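Local coordinates for protein peptide-43 (Lutzomyia longipalpis, PDB 7JQD) that is a shortened, modified relative of the sand-fly vasodilator maxadilan that probably binds the PAC1 neuropeptide receptor and blocks it, at residues 16-20 with 21-25. Sequence-based numbering, arbitrary orientation.
Sequences RQAYH and SSVFK
His20 caps the start of helix 21-37 with its imidazole and meets Ser22 twice through one ring nitrogen. The Ser22 backbone N donates to His20 ND1 over 3.1 Å, nearly straight at 168°, although it lies 31° out of the ring plane. Ser22 OG sits at the ring edge, near its plane, 2.7 Å from His20 ND1, a second hydrogen bond to the same nitrogen. Histidine suits this N-cap because CG is anti to the backbone N (chi1 -167°) and the ring is turned so that ND1 faces the Ser22 N-H. The main chain adds the first-turn bond, Phe24 N to His20 O at 3.1 Å.

Apolar packing closes the bend. The methyl of Ala18, where the chain leaves helix 3-17, reaches Val23 CB and Phe24 CB, each 3.7 Å from Ala18 CB, and lies at the edge of the Phe24 ring. Alanine suits the place because Ala18 CA lies 5.0 Å from Phe24 CA. The Phe24 side chain goes on to touch Cys14 and Ala15, and its ring meets an aromatic ring of another protein chain. His20 thus caps an N-H lacking a helical partner, while Ala18 packing and the Cys14-Cys27 disulfide join the two helices.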
ATOM      1  N   ARG B  16      15.716   2.750   1.199  1.00 44.43           N
ATOM      2  CA  ARG B  16      16.910   3.546   0.961  1.00 49.50           C
ATOM      3  C   ARG B  16      18.056   3.150   1.892  1.00 49.06           C
ATOM      4  O   ARG B  16      19.220   3.160   1.483  1.00 55.79           O
ATOM      5  CB  ARG B  16      16.582   5.026   1.117  1.00 53.02           C
ATOM      6  CG  ARG B  16      17.785   5.854   1.468  1.00 52.88           C
ATOM      7  CD  ARG B  16      17.378   7.250   1.865  1.00 57.09           C
ATOM      8  NE  ARG B  16      16.724   7.228   3.157  1.00 58.06           N
ATOM      9  CZ  ARG B  16      17.354   6.984   4.305  1.00 57.16           C
ATOM     10  NH1 ARG B  16      18.663   6.733   4.332  1.00 64.14           N
ATOM     11  NH2 ARG B  16      16.680   6.975   5.446  1.00 50.99           N
ATOM     12  N   GLN B  17      17.761   2.817   3.147  1.00 49.75           N
ATOM     13  CA  GLN B  17      18.794   2.296   4.035  1.00 45.68           C
ATOM     14  C   GLN B  17      19.268   0.927   3.577  1.00 53.33           C
ATOM     15  O   GLN B  17      20.474   0.694   3.429  1.00 57.43           O
ATOM     16  CB  GLN B  17      18.275   2.202   5.461  1.00 38.45           C
ATOM     17  CG  GLN B  17      17.703   3.469   5.985  1.00 47.21           C
ATOM     18  CD  GLN B  17      17.439   3.348   7.452  1.00 55.15           C
ATOM     19  OE1 GLN B  17      18.038   2.503   8.126  1.00 54.86           O
ATOM     20  NE2 GLN B  17      16.510   4.150   7.961  1.00 51.74           N
ATOM     21  N   ALA B  18      18.337   0.003   3.366  1.00 50.77           N
ATOM     22  CA  ALA B  18      18.691  -1.396   3.190  1.00 50.30           C
ATOM     23  C   ALA B  18      19.220  -1.641   1.784  1.00 53.92           C
ATOM     24  O   ALA B  18      18.644  -1.149   0.802  1.00 54.94           O
ATOM     25  CB  ALA B  18      17.474  -2.276   3.455  1.00 51.81           C
ATOM     26  N   TYR B  19      20.334  -2.380   1.688  1.00 49.21           N
ATOM     27  CA  TYR B  19      20.787  -2.909   0.411  1.00 47.47           C
ATOM     28  C   TYR B  19      20.655  -4.420   0.350  1.00 46.69           C
ATOM     29  O   TYR B  19      20.778  -4.999  -0.734  1.00 43.33           O
ATOM     30  CB  TYR B  19      22.229  -2.466   0.104  1.00 52.43           C
ATOM     31  CG  TYR B  19      22.385  -0.951  -0.152  1.00 60.45           C
ATOM     32  CD1 TYR B  19      21.282  -0.086  -0.092  1.00 65.60           C
ATOM     33  CD2 TYR B  19      23.620  -0.394  -0.466  1.00 59.34           C
ATOM     34  CE1 TYR B  19      21.404   1.272  -0.317  1.00 63.22           C
ATOM     35  CE2 TYR B  19      23.756   0.974  -0.699  1.00 59.29           C
ATOM     36  CZ  TYR B  19      22.641   1.796  -0.621  1.00 68.42           C
ATOM     37  OH  TYR B  19      22.750   3.146  -0.845  1.00 77.86           O
ATOM     38  N   HIS B  20      20.355  -5.063   1.475  1.00 49.07           N
ATOM     39  CA  HIS B  20      19.882  -6.436   1.493  1.00 43.34           C
ATOM     40  C   HIS B  20      18.459  -6.494   2.052  1.00 46.74           C
ATOM     41  O   HIS B  20      18.082  -5.711   2.929  1.00 48.05           O
ATOM     42  CB  HIS B  20      20.794  -7.344   2.314  1.00 37.51           C
ATOM     43  CG  HIS B  20      20.516  -8.796   2.094  1.00 41.19           C
ATOM     44  ND1 HIS B  20      19.623  -9.508   2.867  1.00 38.97           N
ATOM     45  CD2 HIS B  20      20.973  -9.659   1.156  1.00 43.24           C
ATOM     46  CE1 HIS B  20      19.546 -10.747   2.422  1.00 40.50           C
ATOM     47  NE2 HIS B  20      20.359 -10.866   1.385  1.00 48.25           N
ATOM     48  N   SER B  21      17.680  -7.461   1.559  1.00 42.43           N
ATOM     49  CA  SER B  21      16.260  -7.530   1.887  1.00 41.40           C
ATOM     50  C   SER B  21      16.026  -7.783   3.367  1.00 45.88           C
ATOM     51  O   SER B  21      15.009  -7.350   3.924  1.00 52.68           O
ATOM     52  CB  SER B  21      15.603  -8.635   1.081  1.00 39.31           C
ATOM     53  OG  SER B  21      16.345  -9.822   1.255  1.00 42.23           O
ATOM     54  N   SER B  22      16.908  -8.537   4.011  1.00 46.64           N
ATOM     55  CA  SER B  22      16.694  -8.831   5.422  1.00 46.98           C
ATOM     56  C   SER B  22      16.990  -7.616   6.290  1.00 45.06           C
ATOM     57  O   SER B  22      16.401  -7.468   7.365  1.00 49.56           O
ATOM     58  CB  SER B  22      17.535 -10.034   5.834  1.00 42.74           C
ATOM     59  OG  SER B  22      18.886  -9.818   5.488  1.00 53.04           O
ATOM     60  N   VAL B  23      17.865  -6.721   5.834  1.00 41.87           N
ATOM     61  CA  VAL B  23      17.939  -5.400   6.457  1.00 43.51           C
ATOM     62  C   VAL B  23      16.621  -4.661   6.272  1.00 47.18           C
ATOM     63  O   VAL B  23      16.109  -4.021   7.203  1.00 46.52           O
ATOM     64  CB  VAL B  23      19.118  -4.598   5.872  1.00 45.45           C
ATOM     65  CG1 VAL B  23      19.293  -3.273   6.608  1.00 38.62           C
ATOM     66  CG2 VAL B  23      20.401  -5.430   5.905  1.00 43.66           C
ATOM     67  N   PHE B  24      16.044  -4.745   5.067  1.00 49.54           N
ATOM     68  CA  PHE B  24      14.791  -4.055   4.777  1.00 47.75           C
ATOM     69  C   PHE B  24      13.701  -4.461   5.759  1.00 48.59           C
ATOM     70  O   PHE B  24      13.038  -3.603   6.363  1.00 43.31           O
ATOM     71  CB  PHE B  24      14.346  -4.339   3.341  1.00 42.48           C
ATOM     72  CG  PHE B  24      13.101  -3.604   2.953  1.00 43.48           C
ATOM     73  CD1 PHE B  24      13.157  -2.258   2.633  1.00 41.28           C
ATOM     74  CD2 PHE B  24      11.866  -4.240   2.955  1.00 47.13           C
ATOM     75  CE1 PHE B  24      12.028  -1.574   2.299  1.00 39.68           C
ATOM     76  CE2 PHE B  24      10.713  -3.552   2.618  1.00 40.40           C
ATOM     77  CZ  PHE B  24      10.798  -2.226   2.288  1.00 42.93           C
ATOM     78  N   LYS B  25      13.501  -5.775   5.927  1.00 46.86           N
ATOM     79  CA  LYS B  25      12.454  -6.249   6.824  1.00 51.17           C
ATOM     80  C   LYS B  25      12.674  -5.715   8.233  1.00 47.97           C
ATOM     81  O   LYS B  25      11.713  -5.344   8.921  1.00 42.97           O
ATOM     82  CB  LYS B  25      12.405  -7.780   6.823  1.00 50.34           C
ATOM     83  CG  LYS B  25      12.003  -8.388   5.484  1.00 57.37           C
ATOM     84  CD  LYS B  25      12.053  -9.918   5.521  1.00 66.07           C
ATOM     85  CE  LYS B  25      12.264 -10.515   4.133  1.00 63.51           C
ATOM     86  NZ  LYS B  25      13.478 -11.395   4.084  1.00 59.74           N
TER